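PDB 5FJZ: coatomer subunit delta from Saccharomyces cerevisiae, which is a subunit of coatomer, which probably binds dilysine motifs and serves retrograde Golgi-to-ER transport, here represented by the mu-homology domain of the subunit. Local coordinates for residues T158-N170 against A206-M220. Residues are numbered along the deposited sequence; the frame is centred on the assembly and turned at random.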
ATOM      1  N   THR A 158     -15.173  -3.205  17.112  1.00 14.69           N
ATOM      2  CA  THR A 158     -15.593  -3.819  15.831  1.00 16.58           C
ATOM      3  C   THR A 158     -15.381  -5.325  15.908  1.00 15.80           C
ATOM      4  O   THR A 158     -14.338  -5.811  16.259  1.00 16.61           O
ATOM      5  CB  THR A 158     -14.898  -3.176  14.589  1.00 17.03           C
ATOM      6  OG1 THR A 158     -15.283  -1.813  14.639  1.00 16.52           O
ATOM      7  CG2 THR A 158     -15.382  -3.848  13.306  1.00 16.93           C
ATOM      8  N   ILE A 159     -16.431  -6.054  15.572  1.00 13.88           N
ATOM      9  CA  ILE A 159     -16.471  -7.459  15.500  1.00 15.39           C
ATOM     10  C   ILE A 159     -16.601  -7.826  14.040  1.00 17.83           C
ATOM     11  O   ILE A 159     -17.537  -7.355  13.365  1.00 16.50           O
ATOM     12  CB  ILE A 159     -17.727  -8.072  16.266  1.00 17.49           C
ATOM     13  CG1 ILE A 159     -17.869  -7.443  17.626  1.00 19.85           C
ATOM     14  CG2 ILE A 159     -17.555  -9.579  16.342  1.00 19.14           C
ATOM     15  CD1 ILE A 159     -16.642  -7.594  18.518  1.00 24.21           C
ATOM     16  N   PRO A 160     -15.712  -8.718  13.516  1.00 16.82           N
ATOM     17  CA  PRO A 160     -15.646  -9.048  12.045  1.00 20.74           C
ATOM     18  C   PRO A 160     -16.679 -10.062  11.487  1.00 20.73           C
ATOM     19  O   PRO A 160     -16.333 -11.000  10.755  1.00 18.47           O
ATOM     20  CB  PRO A 160     -14.265  -9.563  11.881  1.00 19.76           C
ATOM     21  CG  PRO A 160     -13.992 -10.218  13.199  1.00 21.31           C
ATOM     22  CD  PRO A 160     -14.600  -9.309  14.232  1.00 17.80           C
ATOM     23  N   VAL A 161     -17.942  -9.760  11.734  1.00 22.04           N
ATOM     24  CA  VAL A 161     -19.036 -10.601  11.312  1.00 21.64           C
ATOM     25  C   VAL A 161     -20.104  -9.670  10.823  1.00 19.82           C
ATOM     26  O   VAL A 161     -20.097  -8.473  11.132  1.00 16.11           O
ATOM     27  CB  VAL A 161     -19.526 -11.551  12.434  1.00 20.27           C
ATOM     28  CG1 VAL A 161     -18.477 -12.540  12.790  1.00 22.70           C
ATOM     29  CG2 VAL A 161     -19.976 -10.806  13.634  1.00 19.19           C
ATOM     30  N   PHE A 162     -21.001 -10.195  10.008  1.00 21.31           N
ATOM     31  CA  PHE A 162     -22.110  -9.395   9.484  1.00 20.48           C
ATOM     32  C   PHE A 162     -23.407 -10.185   9.730  1.00 22.85           C
ATOM     33  O   PHE A 162     -23.789 -10.988   8.864  1.00 24.87           O
ATOM     34  CB  PHE A 162     -21.971  -9.228   7.936  1.00 21.53           C
ATOM     35  CG  PHE A 162     -20.779  -8.406   7.517  1.00 19.40           C
ATOM     36  CD1 PHE A 162     -19.529  -8.977   7.511  1.00 23.60           C
ATOM     37  CD2 PHE A 162     -20.899  -7.082   7.281  1.00 20.52           C
ATOM     38  CE1 PHE A 162     -18.405  -8.221   7.217  1.00 23.73           C
ATOM     39  CE2 PHE A 162     -19.791  -6.301   7.022  1.00 22.52           C
ATOM     40  CZ  PHE A 162     -18.544  -6.877   6.971  1.00 24.10           C
ATOM     41  N   PRO A 163     -24.023 -10.032  10.899  1.00 24.88           N
ATOM     42  CA  PRO A 163     -25.057 -11.021  11.218  1.00 29.90           C
ATOM     43  C   PRO A 163     -26.376 -10.685  10.545  1.00 36.79           C
ATOM     44  O   PRO A 163     -26.647  -9.511  10.326  1.00 37.48           O
ATOM     45  CB  PRO A 163     -25.190 -10.914  12.748  1.00 33.57           C
ATOM     46  CG  PRO A 163     -24.542  -9.633  13.138  1.00 30.28           C
ATOM     47  CD  PRO A 163     -23.560  -9.270  12.085  1.00 25.13           C
ATOM     48  N   GLN A 164     -27.166 -11.710  10.227  1.00 38.92           N
ATOM     49  CA  GLN A 164     -28.555 -11.523   9.751  1.00 44.45           C
ATOM     50  C   GLN A 164     -29.324 -10.737  10.833  1.00 41.27           C
ATOM     51  O   GLN A 164     -29.782  -9.612  10.585  1.00 46.03           O
ATOM     52  CB  GLN A 164     -29.190 -12.895   9.395  1.00 43.14           C
ATOM     53  CG  GLN A 164     -28.569 -13.570   8.182  1.00 47.18           C
ATOM     54  CD  GLN A 164     -28.975 -12.895   6.866  1.00 50.49           C
ATOM     55  OE1 GLN A 164     -30.147 -12.945   6.442  1.00 47.05           O
ATOM     56  NE2 GLN A 164     -27.998 -12.296   6.189  1.00 51.60           N
ATOM     57  N   GLU A 165     -29.290 -11.226  12.072  1.00 31.62           N
ATOM     58  CA  GLU A 165     -30.112 -10.638  13.172  1.00 31.77           C
ATOM     59  C   GLU A 165     -29.445  -9.404  13.770  1.00 27.87           C
ATOM     60  O   GLU A 165     -28.235  -9.368  13.840  1.00 27.13           O
ATOM     61  CB  GLU A 165     -30.277 -11.726  14.239  1.00 37.98           C
ATOM     62  CG  GLU A 165     -31.216 -11.435  15.400  1.00 42.19           C
ATOM     63  CD  GLU A 165     -32.679 -11.418  15.004  1.00 47.55           C
ATOM     64  OE1 GLU A 165     -33.043 -11.894  13.897  1.00 44.26           O
ATOM     65  OE2 GLU A 165     -33.494 -10.943  15.837  1.00 57.87           O
ATOM     66  N   PRO A 166     -30.223  -8.433  14.266  1.00 25.28           N
ATOM     67  CA  PRO A 166     -29.656  -7.313  15.036  1.00 27.82           C
ATOM     68  C   PRO A 166     -28.848  -7.714  16.267  1.00 28.83           C
ATOM     69  O   PRO A 166     -29.223  -8.639  16.983  1.00 28.11           O
ATOM     70  CB  PRO A 166     -30.851  -6.520  15.526  1.00 28.28           C
ATOM     71  CG  PRO A 166     -32.078  -7.090  14.878  1.00 29.51           C
ATOM     72  CD  PRO A 166     -31.679  -8.288  14.056  1.00 29.51           C
ATOM     73  N   VAL A 167     -27.775  -6.973  16.540  1.00 25.54           N
ATOM     74  CA  VAL A 167     -27.049  -7.108  17.812  1.00 22.53           C
ATOM     75  C   VAL A 167     -27.913  -6.636  18.969  1.00 25.09           C
ATOM     76  O   VAL A 167     -28.512  -5.605  18.881  1.00 25.01           O
ATOM     77  CB  VAL A 167     -25.867  -6.092  17.802  1.00 25.13           C
ATOM     78  CG1 VAL A 167     -25.221  -6.025  19.166  1.00 29.80           C
ATOM     79  CG2 VAL A 167     -24.869  -6.417  16.736  1.00 26.35           C
ATOM     80  N   ASP A 168     -27.871  -7.352  20.094  1.00 20.83           N
ATOM     81  CA  ASP A 168     -28.591  -7.058  21.305  1.00 26.67           C
ATOM     82  C   ASP A 168     -27.588  -6.701  22.362  1.00 23.41           C
ATOM     83  O   ASP A 168     -26.741  -7.525  22.728  1.00 23.53           O
ATOM     84  CB  ASP A 168     -29.382  -8.340  21.686  1.00 31.37           C
ATOM     85  CG  ASP A 168     -30.275  -8.188  22.880  1.00 39.07           C
ATOM     86  OD1 ASP A 168     -30.426  -7.089  23.451  1.00 44.61           O
ATOM     87  OD2 ASP A 168     -30.806  -9.240  23.295  1.00 46.61           O
ATOM     88  N   ILE A 169     -27.579  -5.434  22.692  1.00 19.56           N
ATOM     89  CA  ILE A 169     -26.720  -4.831  23.737  1.00 20.73           C
ATOM     90  C   ILE A 169     -27.243  -5.276  25.089  1.00 19.96           C
ATOM     91  O   ILE A 169     -28.434  -5.099  25.380  1.00 25.09           O
ATOM     92  CB  ILE A 169     -26.768  -3.289  23.699  1.00 22.56           C
ATOM     93  CG1 ILE A 169     -26.393  -2.694  22.359  1.00 26.30           C
ATOM     94  CG2 ILE A 169     -25.907  -2.662  24.813  1.00 22.58           C
ATOM     95  CD1 ILE A 169     -25.101  -3.246  21.810  1.00 25.06           C
ATOM     96  N   ASN A 170     -26.416  -5.935  25.883  1.00 21.30           N
ATOM     97  CA  ASN A 170     -26.835  -6.429  27.198  1.00 22.24           C
ATOM     98  C   ASN A 170     -26.491  -5.389  28.243  1.00 24.60           C
ATOM     99  O   ASN A 170     -25.399  -5.330  28.821  1.00 22.36           O
ATOM    100  CB  ASN A 170     -26.241  -7.846  27.372  1.00 21.55           C
ATOM    101  CG  ASN A 170     -26.784  -8.821  26.302  1.00 24.58           C
ATOM    102  OD1 ASN A 170     -27.901  -8.655  25.798  1.00 30.54           O
ATOM    103  ND2 ASN A 170     -25.992  -9.831  25.941  1.00 26.81           N
ATOM    104  N   ALA A 206     -21.170  -5.604  26.862  1.00 15.26           N
ATOM    105  CA  ALA A 206     -21.721  -6.890  26.703  1.00 13.31           C
ATOM    106  C   ALA A 206     -22.832  -6.912  25.685  1.00 14.04           C
ATOM    107  O   ALA A 206     -23.693  -6.023  25.675  1.00 16.83           O
ATOM    108  CB  ALA A 206     -22.230  -7.400  28.114  1.00 14.22           C
ATOM    109  N   PHE A 207     -22.819  -7.908  24.826  1.00 16.91           N
ATOM    110  CA  PHE A 207     -23.809  -8.028  23.755  1.00 17.73           C
ATOM    111  C   PHE A 207     -23.900  -9.414  23.273  1.00 17.74           C
ATOM    112  O   PHE A 207     -23.009 -10.241  23.537  1.00 23.17           O
ATOM    113  CB  PHE A 207     -23.483  -7.022  22.611  1.00 21.69           C
ATOM    114  CG  PHE A 207     -22.119  -7.197  22.088  1.00 19.99           C
ATOM    115  CD1 PHE A 207     -21.008  -6.704  22.790  1.00 19.34           C
ATOM    116  CD2 PHE A 207     -21.900  -7.959  21.024  1.00 18.21           C
ATOM    117  CE1 PHE A 207     -19.708  -6.926  22.312  1.00 18.31           C
ATOM    118  CE2 PHE A 207     -20.619  -8.208  20.564  1.00 20.28           C
ATOM    119  CZ  PHE A 207     -19.514  -7.663  21.202  1.00 19.42           C
ATOM    120  N   THR A 208     -24.963  -9.689  22.502  1.00 17.58           N
ATOM    121  CA  THR A 208     -25.135 -10.897  21.831  1.00 18.74           C
ATOM    122  C   THR A 208     -25.141 -10.670  20.319  1.00 17.77           C
ATOM    123  O   THR A 208     -25.795  -9.780  19.858  1.00 19.33           O
ATOM    124  CB  THR A 208     -26.496 -11.523  22.248  1.00 23.59           C
ATOM    125  OG1 THR A 208     -26.510 -11.705  23.682  1.00 26.88           O
ATOM    126  CG2 THR A 208     -26.641 -12.883  21.618  1.00 23.46           C
ATOM    127  N   ILE A 209     -24.390 -11.466  19.633  1.00 18.31           N
ATOM    128  CA  ILE A 209     -24.187 -11.323  18.203  1.00 22.01           C
ATOM    129  C   ILE A 209     -24.147 -12.685  17.582  1.00 21.60           C
ATOM    130  O   ILE A 209     -23.595 -13.632  18.139  1.00 20.42           O
ATOM    131  CB  ILE A 209     -22.884 -10.500  17.901  1.00 20.53           C
ATOM    132  CG1 ILE A 209     -22.798 -10.135  16.412  1.00 19.53           C
ATOM    133  CG2 ILE A 209     -21.637 -11.253  18.333  1.00 21.73           C
ATOM    134  CD1 ILE A 209     -21.719  -9.042  16.134  1.00 21.06           C
ATOM    135  N   GLU A 210     -24.721 -12.810  16.375  1.00 30.03           N
ATOM    136  CA  GLU A 210     -24.649 -14.064  15.585  1.00 29.66           C
ATOM    137  C   GLU A 210     -23.291 -14.271  14.932  1.00 30.85           C
ATOM    138  O   GLU A 210     -22.778 -13.347  14.348  1.00 35.82           O
ATOM    139  CB  GLU A 210     -25.659 -14.057  14.439  1.00 35.59           C
ATOM    140  CG  GLU A 210     -27.097 -14.298  14.840  1.00 41.52           C
ATOM    141  CD  GLU A 210     -28.001 -14.461  13.626  1.00 53.28           C
ATOM    142  OE1 GLU A 210     -27.562 -14.135  12.484  1.00 60.42           O
ATOM    143  OE2 GLU A 210     -29.149 -14.920  13.820  1.00 60.78           O
ATOM    144  N   ALA A 211     -22.752 -15.486  15.014  1.00 28.11           N
ATOM    145  CA  ALA A 211     -21.586 -15.886  14.305  1.00 30.29           C
ATOM    146  C   ALA A 211     -21.635 -17.382  14.137  1.00 35.03           C
ATOM    147  O   ALA A 211     -22.245 -18.073  14.953  1.00 37.25           O
ATOM    148  CB  ALA A 211     -20.331 -15.511  15.115  1.00 27.21           C
ATOM    149  N   PRO A 212     -20.924 -17.915  13.121  1.00 40.91           N
ATOM    150  CA  PRO A 212     -20.978 -19.351  12.873  1.00 38.84           C
ATOM    151  C   PRO A 212     -20.174 -20.215  13.828  1.00 39.85           C
ATOM    152  O   PRO A 212     -20.527 -21.374  14.035  1.00 41.04           O
ATOM    153  CB  PRO A 212     -20.442 -19.485  11.433  1.00 40.45           C
ATOM    154  CG  PRO A 212     -19.723 -18.223  11.122  1.00 37.40           C
ATOM    155  CD  PRO A 212     -20.313 -17.170  12.015  1.00 36.44           C
ATOM    156  N   TYR A 213     -19.088 -19.684  14.380  1.00 30.15           N
ATOM    157  CA  TYR A 213     -18.289 -20.378  15.412  1.00 27.86           C
ATOM    158  C   TYR A 213     -17.512 -19.290  16.138  1.00 25.63           C
ATOM    159  O   TYR A 213     -17.389 -18.192  15.636  1.00 24.33           O
ATOM    160  CB  TYR A 213     -17.377 -21.465  14.854  1.00 30.23           C
ATOM    161  CG  TYR A 213     -16.564 -20.986  13.672  1.00 31.56           C
ATOM    162  CD1 TYR A 213     -15.325 -20.409  13.877  1.00 31.22           C
ATOM    163  CD2 TYR A 213     -17.046 -21.100  12.360  1.00 31.65           C
ATOM    164  CE1 TYR A 213     -14.580 -19.912  12.837  1.00 34.13           C
ATOM    165  CE2 TYR A 213     -16.304 -20.628  11.301  1.00 34.67           C
ATOM    166  CZ  TYR A 213     -15.062 -20.050  11.553  1.00 35.61           C
ATOM    167  OH  TYR A 213     -14.308 -19.602  10.551  1.00 36.85           O
ATOM    168  N   GLU A 214     -17.115 -19.598  17.379  1.00 27.06           N
ATOM    169  CA  GLU A 214     -16.466 -18.684  18.282  1.00 27.03           C
ATOM    170  C   GLU A 214     -15.285 -17.938  17.632  1.00 24.94           C
ATOM    171  O   GLU A 214     -15.181 -16.724  17.772  1.00 25.76           O
ATOM    172  CB  GLU A 214     -16.024 -19.443  19.518  1.00 28.84           C
ATOM    173  CG  GLU A 214     -15.448 -18.558  20.587  1.00 32.62           C
ATOM    174  CD  GLU A 214     -15.458 -19.220  21.950  1.00 36.28           C
ATOM    175  OE1 GLU A 214     -16.334 -20.056  22.241  1.00 34.77           O
ATOM    176  OE2 GLU A 214     -14.570 -18.912  22.739  1.00 39.57           O
ATOM    177  N   ASP A 215     -14.436 -18.651  16.905  1.00 28.02           N
ATOM    178  CA  ASP A 215     -13.194 -18.065  16.350  1.00 26.70           C
ATOM    179  C   ASP A 215     -13.486 -16.991  15.275  1.00 22.02           C
ATOM    180  O   ASP A 215     -12.639 -16.153  15.044  1.00 21.01           O
ATOM    181  CB  ASP A 215     -12.230 -19.087  15.787  1.00 29.15           C
ATOM    182  CG  ASP A 215     -11.621 -20.003  16.830  1.00 35.08           C
ATOM    183  OD1 ASP A 215     -11.424 -19.582  17.993  1.00 33.03           O
ATOM    184  OD2 ASP A 215     -11.354 -21.171  16.465  1.00 32.12           O
ATOM    185  N   ALA A 216     -14.702 -16.954  14.749  1.00 21.84           N
ATOM    186  CA  ALA A 216     -15.138 -15.995  13.764  1.00 21.88           C
ATOM    187  C   ALA A 216     -15.363 -14.623  14.346  1.00 22.26           C
ATOM    188  O   ALA A 216     -15.430 -13.608  13.635  1.00 21.90           O
ATOM    189  CB  ALA A 216     -16.456 -16.454  13.147  1.00 25.20           C
ATOM    190  N   LEU A 217     -15.474 -14.575  15.676  1.00 17.78           N
ATOM    191  CA  LEU A 217     -15.677 -13.320  16.340  1.00 19.11           C
ATOM    192  C   LEU A 217     -14.363 -12.543  16.436  1.00 17.26           C
ATOM    193  O   LEU A 217     -14.367 -11.429  16.928  1.00 16.84           O
ATOM    194  CB  LEU A 217     -16.233 -13.570  17.759  1.00 18.69           C
ATOM    195  CG  LEU A 217     -17.586 -14.229  17.963  1.00 18.91           C
ATOM    196  CD1 LEU A 217     -17.719 -14.611  19.455  1.00 21.41           C
ATOM    197  CD2 LEU A 217     -18.680 -13.282  17.587  1.00 18.36           C
ATOM    198  N   TYR A 218     -13.223 -13.159  16.065  1.00 16.96           N
ATOM    199  CA  TYR A 218     -11.923 -12.539  16.257  1.00 18.48           C
ATOM    200  C   TYR A 218     -11.192 -12.331  14.903  1.00 21.98           C
ATOM    201  O   TYR A 218     -11.490 -13.054  13.953  1.00 20.85           O
ATOM    202  CB  TYR A 218     -11.064 -13.412  17.175  1.00 18.93           C
ATOM    203  CG  TYR A 218     -11.593 -13.482  18.554  1.00 17.62           C
ATOM    204  CD1 TYR A 218     -11.281 -12.544  19.497  1.00 17.77           C
ATOM    205  CD2 TYR A 218     -12.381 -14.566  18.941  1.00 18.80           C
ATOM    206  CE1 TYR A 218     -11.830 -12.621  20.793  1.00 18.32           C
ATOM    207  CE2 TYR A 218     -12.961 -14.633  20.191  1.00 17.56           C
ATOM    208  CZ  TYR A 218     -12.683 -13.671  21.110  1.00 18.01           C
ATOM    209  OH  TYR A 218     -13.223 -13.776  22.377  1.00 15.39           O
ATOM    210  N   PRO A 219     -10.298 -11.323  14.768  1.00 20.66           N
ATOM    211  CA  PRO A 219      -9.898 -10.283  15.746  1.00 20.45           C
ATOM    212  C   PRO A 219     -10.987  -9.236  16.051  1.00 17.89           C
ATOM    213  O   PRO A 219     -11.707  -8.747  15.170  1.00 17.61           O
ATOM    214  CB  PRO A 219      -8.659  -9.704  15.122  1.00 20.55           C
ATOM    215  CG  PRO A 219      -8.825  -9.886  13.598  1.00 23.00           C
ATOM    216  CD  PRO A 219      -9.712 -11.083  13.411  1.00 22.80           C
ATOM    217  N   MET A 220     -11.135  -8.873  17.303  1.00 19.27           N
ATOM    218  CA  MET A 220     -11.952  -7.737  17.665  1.00 20.19           C
ATOM    219  C   MET A 220     -11.045  -6.498  17.733  1.00 18.71           C
ATOM    220  O   MET A 220      -9.994  -6.525  18.373  1.00 21.29           O
ATOM    221  CB  MET A 220     -12.596  -7.964  19.053  1.00 19.45           C
ATOM    222  CG  MET A 220     -13.484  -9.191  19.122  1.00 21.21           C
ATOM    223  SD  MET A 220     -14.269  -9.409  20.738  1.00 22.68           S
ATOM    224  CE  MET A 220     -15.159 -10.943  20.445  1.00 24.84           C
TER
HETATM  225  O   HOH W   1     -15.202 -13.219  11.061  1.00 23.91           O
HETATM  226  O   HOH W   2     -26.616 -10.665  15.898  1.00 29.49           O
HETATM  227  O   HOH W   3     -23.084 -10.615  26.898  1.00 18.48           O
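A206 O accepts a hydrogen bond from the backbone N of N170 at 2.7 Å. F207 faces I169 in a non-hydrogen-bonded antiparallel pair. Its ring end, CZ, lies 3.9 Å from I159 CD1. T208 and D168 form the hydrogen-bonded pair: T208 N gives to D168 O at 2.8 Å, and D168 N gives back to T208 O. T208 OG1, also hydrogen-bonded to OD1 of D139, takes ND2 of N170 at 3.0 Å, nearly in the amide plane. N170 ND2 also gives to a water, which gives weakly to F207 O. Replacing N170 by alanine removes the amide, which would probably leave T208 OG1 without this donor and the water without one of its mates. These pairs make 168-169 an edge strand of the four-stranded antiparallel sheet of the mu-homology domain, beside 202-210. I209, with CG1 anti to the backbone N (chi1 -170°), sends CD1 tip to tip against V161 CG2 at 3.5 Å; P163 CG packs on its CG1. The extended E210 side chain brings OE1 to E165 N in a weak bond of 3.4 Å. A water joins E210 N to E165 O. Further on, A216 O and P160 O share another water. L217 CD2 lies alongside I159 CG2. M220 CG meets I159 CD1 at 3.6 Å.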